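Local coordinates for NADH kinase POS5, mitochondrial (Saccharomyces cerevisiae, PDB 3AFO), which phosphorylates NADH, and with about half the preference NAD(+), at the expense of ATP, making it a key mitochondrial source of the reductant NADPH, at residues 185-190 and 307-312; 202-207 and 299-304. One frame throughout, in Å; residues are numbered along the deposited sequence. Where two conformers were deposited one is given.

Interaction 1: 185-190 and 307-312; sequences LKKKDS and PQQDLD
K187 reaches across to the 307-312 segment with its ammonium group, and the polar half of the contact gathers round NZ. A water sits 2.7 Å from K187 NZ and accepts from it; the same water donates to D312 OD2 at 2.7 Å and to the backbone O of D310 at 3.1 Å. The direct ion pair is longer, K187 NZ to D312 OD2 being 3.8 Å, so much of the link to D312 runs through the water. The lysine chain gets there by folding: bends at chi2 (-71°) and chi3 (-70°) bring NZ close to the 307-312 segment, towards which the first bond of the side chain does not point. Its CD and CE pass obliquely by the end of the Q309 side chain.

An apolar pair adjoins this: L185 CD1 meets L311 CD2 at 3.6 Å, the two leucines sliding past each other in opposite directions. Separately, L185 CD2 packs against the amide end of Q309.

Further out, D315 organises the ammonium site: it forms a salt bridge with K187 and takes hydrogen bonds from the backbone N of K188 and D312. S297 N binds D312 OD1, which leaves OD2 to face the water. K186 ends strand 174-186, and the chain reverses in a type II beta turn from K187 to S190; strand 306-311 edges a different sheet. The carboxylates of D315 and, at longer range, D312 probably favour the charged form of K187, in a water-mediated, charged contact beside a leucine pair.

Interaction 2: 202-207 and 299-304; sequences IFLHRG and VKLSVD. With NAI (1,4-dihydronicotinamide adenine dinucleotide), chain C.
F203 takes the crowded first torsion, CG between the backbone N and the carbonyl carbon (chi1 61°), which swings its ring across to the neighbouring strand and over S302. S302 CB lies above one face of that ring, offset toward the rim, in a CH-pi contact 3.8 Å from CB to the F203 ring centroid. On the other side of the sheet L301 has CG anti to its N (chi1 171°); this brings L301 CD1 to 3.8 Å from I202 CG2 and 3.9 Å from L204 CD2, so one methyl serves both neighbours. V299 CG1 extends the apolar row, packing on L204 CB.

The two are antiparallel, interior strands of the six-stranded sheet of the C-terminal domain of the NAD kinase family. F203 with S302 and H205 with K300 are the hydrogen-bonded pairs. F203 N to S302 O is 2.9 Å; the shortest bond, K300 N to H205 O, is 2.7 Å. The face with I202, L204 and L301 is buried against I317 of strand 316-321, in the other antiparallel sheet.

The F203 and H205 face looks to the ligand and the second subunit. F203 CE2 comes within 4.1 Å of NAI C2D, D304 C lies 3.4 Å from NAI O3D, and the F203 ring meets Y243 edge-to-face. H205 ND1 accepts from G207 N in the ring plane, which helps hold the imidazole where it meets H205 of the second subunit; K300 NZ bonds N208 of that subunit.

Strand 299-303 turns directly into 306-311, and the two lie side by side in one sheet, so interactions 1 and 2 share that hairpin; backbone pairs L311 N with V299 O and Q308 N with L301 O join them. Interaction 2 is core: regular main-chain bonds, with apolar packing on one face and the ligand and subunit interface on the other. Interaction 1 sits at the outer edge, partly exposed, where the last strand meets the end of 174-186 from the other sheet; with no strand pairing there, a water, charged groups and a leucine pair do the joining. A salt bridge from K300 to D310 ties the two contacts through side chains as well.

Interaction 1: 185-190 and 307-312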
ATOM      1  N   LEU A 185      24.500  16.183  11.149  1.00 24.86           N
ATOM      2  CA  LEU A 185      24.407  15.394  12.376  1.00 25.12           C
ATOM      3  C   LEU A 185      24.899  16.188  13.581  1.00 26.06           C
ATOM      4  O   LEU A 185      26.040  16.655  13.601  1.00 26.29           O
ATOM      5  CB  LEU A 185      25.168  14.071  12.244  1.00 24.75           C
ATOM      6  CG  LEU A 185      25.334  13.217  13.512  1.00 24.79           C
ATOM      7  CD1 LEU A 185      24.001  12.662  14.006  1.00 24.56           C
ATOM      8  CD2 LEU A 185      26.313  12.076  13.285  1.00 26.09           C
ATOM      9  N   LYS A 186      24.023  16.341  14.571  0.50 26.45           N
ATOM     10  CA  LYS A 186      24.346  17.006  15.828  0.50 27.00           C
ATOM     11  C   LYS A 186      24.256  15.993  16.957  0.50 27.22           C
ATOM     12  O   LYS A 186      23.155  15.615  17.372  0.50 27.42           O
ATOM     13  CB  LYS A 186      23.368  18.150  16.090  0.50 26.95           C
ATOM     14  CG  LYS A 186      23.590  18.900  17.403  0.50 27.55           C
ATOM     15  CD  LYS A 186      22.337  19.685  17.777  0.50 27.56           C
ATOM     16  CE  LYS A 186      22.503  20.464  19.072  0.50 28.23           C
ATOM     17  NZ  LYS A 186      21.216  20.499  19.839  0.50 28.16           N
ATOM     18  N   LYS A 187      25.412  15.552  17.448  1.00 27.28           N
ATOM     19  CA  LYS A 187      25.460  14.553  18.526  1.00 28.01           C
ATOM     20  C   LYS A 187      24.887  15.111  19.837  1.00 28.54           C
ATOM     21  O   LYS A 187      24.932  16.315  20.078  1.00 28.77           O
ATOM     22  CB  LYS A 187      26.899  14.037  18.738  1.00 28.21           C
ATOM     23  CG  LYS A 187      27.565  13.329  17.536  1.00 27.89           C
ATOM     24  CD  LYS A 187      26.966  11.957  17.224  1.00 29.27           C
ATOM     25  CE  LYS A 187      27.292  10.922  18.283  1.00 30.29           C
ATOM     26  NZ  LYS A 187      26.694   9.602  17.932  1.00 30.97           N
ATOM     27  N   LYS A 188      24.303  14.232  20.651  1.00 29.31           N
ATOM     28  CA  LYS A 188      23.921  14.559  22.027  1.00 30.39           C
ATOM     29  C   LYS A 188      25.143  15.100  22.755  1.00 30.47           C
ATOM     30  O   LYS A 188      26.236  14.512  22.656  1.00 30.12           O
ATOM     31  CB  LYS A 188      23.463  13.295  22.757  1.00 30.41           C
ATOM     32  CG  LYS A 188      22.873  13.532  24.136  1.00 32.60           C
ATOM     33  CD  LYS A 188      22.773  12.215  24.902  1.00 34.88           C
ATOM     34  CE  LYS A 188      22.000  12.384  26.197  1.00 38.58           C
ATOM     35  NZ  LYS A 188      22.702  13.277  27.156  1.00 40.19           N
ATOM     36  N   ASP A 189      24.942  16.201  23.478  1.00 30.75           N
ATOM     37  CA  ASP A 189      25.993  16.871  24.262  1.00 31.77           C
ATOM     38  C   ASP A 189      27.016  17.559  23.366  1.00 31.91           C
ATOM     39  O   ASP A 189      28.147  17.815  23.776  1.00 32.13           O
ATOM     40  CB  ASP A 189      26.699  15.897  25.226  1.00 31.77           C
ATOM     41  CG  ASP A 189      25.762  15.300  26.253  1.00 33.16           C
ATOM     42  OD1 ASP A 189      24.667  15.867  26.484  1.00 34.25           O
ATOM     43  OD2 ASP A 189      26.134  14.258  26.845  1.00 34.50           O
ATOM     44  N   SER A 190      26.601  17.875  22.144  1.00 32.38           N
ATOM     45  CA  SER A 190      27.454  18.572  21.201  1.00 33.01           C
ATOM     46  C   SER A 190      26.706  19.739  20.565  1.00 33.38           C
ATOM     47  O   SER A 190      25.483  19.683  20.385  1.00 33.34           O
ATOM     48  CB  SER A 190      27.931  17.612  20.116  1.00 32.50           C
ATOM     49  OG  SER A 190      28.801  18.278  19.216  1.00 34.32           O
ATOM     50  N   PRO A 307      27.075   3.455   5.585  1.00 30.93           N
ATOM     51  CA  PRO A 307      26.901   3.612   7.032  1.00 31.43           C
ATOM     52  C   PRO A 307      27.825   4.704   7.530  1.00 32.14           C
ATOM     53  O   PRO A 307      29.006   4.711   7.178  1.00 32.43           O
ATOM     54  CB  PRO A 307      27.333   2.253   7.587  1.00 31.55           C
ATOM     55  CG  PRO A 307      27.101   1.298   6.439  1.00 31.01           C
ATOM     56  CD  PRO A 307      27.487   2.082   5.232  1.00 30.85           C
ATOM     57  N   GLN A 308      27.283   5.640   8.301  1.00 32.27           N
ATOM     58  CA  GLN A 308      28.069   6.753   8.811  1.00 33.20           C
ATOM     59  C   GLN A 308      28.496   6.446  10.224  1.00 33.98           C
ATOM     60  O   GLN A 308      29.681   6.472  10.551  1.00 34.36           O
ATOM     61  CB  GLN A 308      27.259   8.056   8.788  1.00 32.39           C
ATOM     62  CG  GLN A 308      26.812   8.480   7.393  1.00 31.28           C
ATOM     63  CD  GLN A 308      27.977   8.627   6.427  1.00 29.17           C
ATOM     64  OE1 GLN A 308      28.099   7.876   5.465  1.00 30.05           O
ATOM     65  NE2 GLN A 308      28.840   9.578   6.692  1.00 28.49           N
ATOM     66  N   GLN A 309      27.507   6.101  11.037  1.00 34.92           N
ATOM     67  CA  GLN A 309      27.620   6.081  12.481  1.00 35.63           C
ATOM     68  C   GLN A 309      26.424   5.401  13.088  1.00 35.63           C
ATOM     69  O   GLN A 309      25.308   5.461  12.557  1.00 35.55           O
ATOM     70  CB  GLN A 309      27.578   7.505  13.000  1.00 35.90           C
ATOM     71  CG  GLN A 309      28.907   8.106  13.325  1.00 37.69           C
ATOM     72  CD  GLN A 309      28.734   9.365  14.122  1.00 38.17           C
ATOM     73  OE1 GLN A 309      29.230  10.422  13.745  1.00 40.44           O
ATOM     74  NE2 GLN A 309      27.998   9.267  15.227  1.00 38.79           N
ATOM     75  N   ASP A 310      26.651   4.771  14.224  1.00 35.42           N
ATOM     76  CA  ASP A 310      25.560   4.415  15.090  1.00 35.19           C
ATOM     77  C   ASP A 310      25.258   5.646  15.913  1.00 34.47           C
ATOM     78  O   ASP A 310      26.172   6.385  16.303  1.00 34.77           O
ATOM     79  CB  ASP A 310      25.935   3.206  15.927  1.00 35.73           C
ATOM     80  CG  ASP A 310      26.221   2.003  15.061  1.00 37.73           C
ATOM     81  OD1 ASP A 310      25.991   2.117  13.836  1.00 39.52           O
ATOM     82  OD2 ASP A 310      26.669   0.963  15.578  1.00 39.77           O
ATOM     83  N   LEU A 311      23.970   5.904  16.104  1.00 33.09           N
ATOM     84  CA  LEU A 311      23.513   7.068  16.842  1.00 31.58           C
ATOM     85  C   LEU A 311      22.895   6.638  18.157  1.00 30.99           C
ATOM     86  O   LEU A 311      22.416   5.504  18.298  1.00 30.90           O
ATOM     87  CB  LEU A 311      22.507   7.893  16.027  1.00 31.31           C
ATOM     88  CG  LEU A 311      22.912   8.477  14.669  1.00 30.83           C
ATOM     89  CD1 LEU A 311      21.834   9.455  14.175  1.00 29.56           C
ATOM     90  CD2 LEU A 311      24.284   9.147  14.709  1.00 29.01           C
ATOM     91  N   ASP A 312      22.919   7.561  19.111  1.00 30.24           N
ATOM     92  CA  ASP A 312      22.395   7.352  20.453  1.00 29.93           C
ATOM     93  C   ASP A 312      21.143   8.195  20.666  1.00 29.26           C
ATOM     94  O   ASP A 312      20.920   9.185  19.969  1.00 29.15           O
ATOM     95  CB  ASP A 312      23.460   7.734  21.500  1.00 29.95           C
ATOM     96  CG  ASP A 312      24.837   7.156  21.174  1.00 31.58           C
ATOM     97  OD1 ASP A 312      24.919   5.958  20.824  1.00 33.20           O
ATOM     98  OD2 ASP A 312      25.836   7.897  21.254  1.00 33.97           O
TER
HETATM   99  O   HOH W   1      27.322   7.250  19.094  1.00 41.72           O

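Interaction 2: 202-207 and 299-304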
ATOM      1  N   ILE A 202      18.979   9.854   2.771  1.00 18.29           N
ATOM      2  CA  ILE A 202      19.491   9.812   4.118  1.00 18.53           C
ATOM      3  C   ILE A 202      18.513   8.944   4.890  1.00 18.88           C
ATOM      4  O   ILE A 202      17.294   9.192   4.852  1.00 19.06           O
ATOM      5  CB  ILE A 202      19.545  11.225   4.725  1.00 18.46           C
ATOM      6  CG1 ILE A 202      20.539  12.079   3.924  1.00 18.25           C
ATOM      7  CG2 ILE A 202      19.920  11.163   6.236  1.00 19.66           C
ATOM      8  CD1 ILE A 202      20.112  13.531   3.717  1.00 20.35           C
ATOM      9  N   PHE A 203      19.016   7.926   5.578  1.00 17.94           N
ATOM     10  CA  PHE A 203      18.101   7.078   6.357  1.00 18.26           C
ATOM     11  C   PHE A 203      18.602   6.621   7.705  1.00 17.80           C
ATOM     12  O   PHE A 203      19.806   6.534   7.941  1.00 16.94           O
ATOM     13  CB  PHE A 203      17.513   5.903   5.534  1.00 18.13           C
ATOM     14  CG  PHE A 203      18.528   4.926   5.001  1.00 19.33           C
ATOM     15  CD1 PHE A 203      18.908   3.813   5.746  1.00 20.86           C
ATOM     16  CD2 PHE A 203      19.048   5.077   3.731  1.00 19.96           C
ATOM     17  CE1 PHE A 203      19.828   2.893   5.231  1.00 22.33           C
ATOM     18  CE2 PHE A 203      19.969   4.147   3.210  1.00 21.45           C
ATOM     19  CZ  PHE A 203      20.355   3.066   3.963  1.00 19.60           C
ATOM     20  N   LEU A 204      17.639   6.399   8.591  1.00 17.30           N
ATOM     21  CA  LEU A 204      17.858   5.903   9.932  1.00 17.45           C
ATOM     22  C   LEU A 204      17.238   4.514   9.986  1.00 18.28           C
ATOM     23  O   LEU A 204      16.164   4.291   9.422  1.00 16.97           O
ATOM     24  CB  LEU A 204      17.196   6.828  10.949  1.00 17.16           C
ATOM     25  CG  LEU A 204      17.798   8.235  11.038  1.00 17.77           C
ATOM     26  CD1 LEU A 204      16.884   9.172  11.816  1.00 17.19           C
ATOM     27  CD2 LEU A 204      19.191   8.176  11.700  1.00 15.66           C
ATOM     28  N   HIS A 205      17.920   3.577  10.636  1.00 18.48           N
ATOM     29  CA  HIS A 205      17.443   2.199  10.679  1.00 19.05           C
ATOM     30  C   HIS A 205      17.914   1.515  11.958  1.00 20.00           C
ATOM     31  O   HIS A 205      19.021   1.785  12.423  1.00 19.85           O
ATOM     32  CB  HIS A 205      17.925   1.425   9.455  1.00 19.17           C
ATOM     33  CG  HIS A 205      17.102   0.209   9.155  1.00 20.23           C
ATOM     34  ND1 HIS A 205      17.206  -0.954   9.884  1.00 20.66           N
ATOM     35  CD2 HIS A 205      16.141  -0.012   8.228  1.00 18.76           C
ATOM     36  CE1 HIS A 205      16.347  -1.843   9.418  1.00 20.47           C
ATOM     37  NE2 HIS A 205      15.696  -1.300   8.406  1.00 19.41           N
ATOM     38  N   ARG A 206      17.077   0.642  12.515  1.00 20.39           N
ATOM     39  CA  ARG A 206      17.412  -0.123  13.720  1.00 21.57           C
ATOM     40  C   ARG A 206      18.629  -1.024  13.505  1.00 22.73           C
ATOM     41  O   ARG A 206      19.328  -1.349  14.456  1.00 22.94           O
ATOM     42  CB  ARG A 206      16.207  -0.943  14.202  1.00 20.91           C
ATOM     43  CG  ARG A 206      15.744  -2.036  13.233  1.00 20.66           C
ATOM     44  CD  ARG A 206      14.611  -2.881  13.822  1.00 21.98           C
ATOM     45  NE  ARG A 206      14.197  -3.940  12.896  1.00 22.36           N
ATOM     46  CZ  ARG A 206      14.799  -5.123  12.774  1.00 23.11           C
ATOM     47  NH1 ARG A 206      15.847  -5.430  13.537  1.00 23.42           N
ATOM     48  NH2 ARG A 206      14.344  -6.014  11.897  1.00 21.08           N
ATOM     49  N   GLY A 207      18.866  -1.415  12.252  1.00 24.61           N
ATOM     50  CA  GLY A 207      20.046  -2.191  11.858  1.00 26.98           C
ATOM     51  C   GLY A 207      20.212  -3.475  12.646  1.00 28.74           C
ATOM     52  O   GLY A 207      19.345  -4.346  12.611  1.00 28.85           O
ATOM     53  N   VAL A 299      20.215   3.253  16.725  0.50 33.18           N
ATOM     54  CA  VAL A 299      19.894   3.563  15.332  0.50 31.23           C
ATOM     55  C   VAL A 299      21.146   3.761  14.480  0.50 30.01           C
ATOM     56  O   VAL A 299      22.113   4.384  14.918  0.50 29.78           O
ATOM     57  CB  VAL A 299      19.051   4.846  15.213  0.50 31.32           C
ATOM     58  CG1 VAL A 299      18.434   4.929  13.832  0.50 30.71           C
ATOM     59  CG2 VAL A 299      17.970   4.889  16.279  0.50 31.68           C
ATOM     60  N   LYS A 300      21.118   3.246  13.258  0.50 28.32           N
ATOM     61  CA  LYS A 300      22.205   3.470  12.322  0.50 27.24           C
ATOM     62  C   LYS A 300      21.829   4.607  11.379  0.50 26.37           C
ATOM     63  O   LYS A 300      20.676   4.707  10.964  0.50 25.97           O
ATOM     64  CB  LYS A 300      22.521   2.198  11.525  0.50 27.12           C
ATOM     65  CG  LYS A 300      23.891   2.217  10.839  0.50 27.11           C
ATOM     66  CD  LYS A 300      24.165   0.948  10.029  0.50 25.98           C
ATOM     67  CE  LYS A 300      24.255  -0.297  10.901  0.50 25.12           C
ATOM     68  NZ  LYS A 300      25.369  -0.247  11.900  0.50 25.24           N
ATOM     69  N   LEU A 301      22.798   5.461  11.057  1.00 25.62           N
ATOM     70  CA  LEU A 301      22.608   6.494  10.055  1.00 24.60           C
ATOM     71  C   LEU A 301      23.375   6.126   8.787  1.00 24.27           C
ATOM     72  O   LEU A 301      24.599   5.869   8.836  1.00 23.69           O
ATOM     73  CB  LEU A 301      23.088   7.851  10.594  1.00 24.08           C
ATOM     74  CG  LEU A 301      23.162   9.004   9.584  1.00 23.79           C
ATOM     75  CD1 LEU A 301      21.779   9.445   9.086  1.00 20.29           C
ATOM     76  CD2 LEU A 301      23.924  10.195  10.179  1.00 24.22           C
ATOM     77  N   SER A 302      22.672   6.115   7.656  1.00 22.84           N
ATOM     78  CA  SER A 302      23.316   5.926   6.369  1.00 22.55           C
ATOM     79  C   SER A 302      22.992   7.049   5.399  1.00 22.51           C
ATOM     80  O   SER A 302      21.902   7.626   5.435  1.00 21.66           O
ATOM     81  CB  SER A 302      22.926   4.575   5.756  1.00 22.38           C
ATOM     82  OG  SER A 302      23.171   3.522   6.676  1.00 23.01           O
ATOM     83  N   VAL A 303      23.955   7.353   4.532  1.00 22.16           N
ATOM     84  CA  VAL A 303      23.810   8.414   3.547  1.00 22.38           C
ATOM     85  C   VAL A 303      24.214   7.788   2.215  1.00 22.87           C
ATOM     86  O   VAL A 303      25.345   7.296   2.065  1.00 23.06           O
ATOM     87  CB  VAL A 303      24.726   9.627   3.857  1.00 22.67           C
ATOM     88  CG1 VAL A 303      24.686  10.634   2.709  1.00 23.41           C
ATOM     89  CG2 VAL A 303      24.356  10.300   5.180  1.00 22.55           C
ATOM     90  N   ASP A 304      23.286   7.779   1.260  1.00 22.84           N
ATOM     91  CA  ASP A 304      23.455   7.035  -0.009  1.00 22.79           C
ATOM     92  C   ASP A 304      23.923   5.588   0.201  1.00 23.43           C
ATOM     93  O   ASP A 304      24.694   5.054  -0.593  1.00 23.21           O
ATOM     94  CB  ASP A 304      24.379   7.795  -0.967  1.00 22.17           C
ATOM     95  CG  ASP A 304      23.770   9.092  -1.440  1.00 21.42           C
ATOM     96  OD1 ASP A 304      22.533   9.221  -1.323  1.00 20.39           O
ATOM     97  OD2 ASP A 304      24.504   9.987  -1.927  1.00 20.42           O
TER
HETATM   98  PA  NAI C1001      23.322  -1.567  -2.996  1.00 37.38           P
HETATM   99  O1A NAI C1001      23.899  -2.306  -4.167  1.00 38.23           O
HETATM  100  O2A NAI C1001      23.312  -2.394  -1.601  1.00 37.53           O
HETATM  101  O5B NAI C1001      21.817  -1.199  -3.208  1.00 36.35           O
HETATM  102  C5B NAI C1001      21.487  -0.679  -4.403  1.00 32.42           C
HETATM  103  C4B NAI C1001      20.348  -1.447  -4.970  1.00 28.63           C
HETATM  104  O4B NAI C1001      19.408  -0.356  -5.162  1.00 26.51           O
HETATM  105  C3B NAI C1001      20.936  -1.802  -6.331  1.00 27.23           C
HETATM  106  O3B NAI C1001      20.106  -2.778  -6.965  1.00 26.14           O
HETATM  107  C2B NAI C1001      20.847  -0.451  -7.044  1.00 25.98           C
HETATM  108  O2B NAI C1001      20.767  -0.599  -8.456  1.00 29.14           O
HETATM  109  C1B NAI C1001      19.509   0.084  -6.537  1.00 24.59           C
HETATM  110  N9A NAI C1001      19.478   1.573  -6.561  1.00 22.58           N
HETATM  111  C8A NAI C1001      20.309   2.416  -5.937  1.00 22.08           C
HETATM  112  N7A NAI C1001      19.944   3.678  -6.217  1.00 20.73           N
HETATM  113  C5A NAI C1001      18.865   3.635  -7.000  1.00 20.58           C
HETATM  114  C6A NAI C1001      18.046   4.595  -7.597  1.00 20.36           C
HETATM  115  N6A NAI C1001      18.251   5.918  -7.440  1.00 17.25           N
HETATM  116  N1A NAI C1001      17.019   4.166  -8.358  1.00 19.23           N
HETATM  117  C2A NAI C1001      16.772   2.878  -8.545  1.00 19.36           C
HETATM  118  N3A NAI C1001      17.530   1.943  -7.990  1.00 20.02           N
HETATM  119  C4A NAI C1001      18.578   2.291  -7.222  1.00 21.24           C
HETATM  120  O3  NAI C1001      24.150  -0.177  -2.625  1.00 32.63           O
HETATM  121  PN  NAI C1001      24.453   0.976  -3.702  1.00 31.78           P
HETATM  122  O1N NAI C1001      24.320   0.430  -5.092  1.00 30.93           O
HETATM  123  O2N NAI C1001      25.676   1.633  -3.195  1.00 30.09           O
HETATM  124  O5D NAI C1001      23.226   2.046  -3.555  1.00 27.57           O
HETATM  125  C5D NAI C1001      22.922   2.627  -2.299  1.00 23.07           C
HETATM  126  C4D NAI C1001      21.413   2.710  -2.133  1.00 20.22           C
HETATM  127  O4D NAI C1001      20.968   1.397  -1.719  1.00 19.40           O
HETATM  128  C3D NAI C1001      20.982   3.579  -0.962  1.00 19.70           C
HETATM  129  O3D NAI C1001      20.959   4.964  -1.334  1.00 19.57           O
HETATM  130  C2D NAI C1001      19.559   3.038  -0.695  1.00 18.44           C
HETATM  131  O2D NAI C1001      18.593   3.861  -1.366  1.00 17.36           O
HETATM  132  C1D NAI C1001      19.599   1.633  -1.366  1.00 18.95           C
HETATM  133  N1N NAI C1001      19.155   0.647  -0.368  1.00 19.37           N
HETATM  134  C2N NAI C1001      17.970  -0.033  -0.630  1.00 18.94           C
HETATM  135  C3N NAI C1001      17.468  -0.960   0.267  1.00 18.50           C
HETATM  136  C7N NAI C1001      16.151  -1.694  -0.095  1.00 16.82           C
HETATM  137  O7N NAI C1001      15.661  -2.558   0.629  1.00 18.02           O
HETATM  138  N7N NAI C1001      15.607  -1.330  -1.239  1.00 15.22           N
HETATM  139  C4N NAI C1001      18.171  -1.212   1.452  1.00 19.61           C
HETATM  140  C5N NAI C1001      19.372  -0.529   1.739  1.00 19.78           C
HETATM  141  C6N NAI C1001      19.874   0.412   0.838  1.00 19.20           C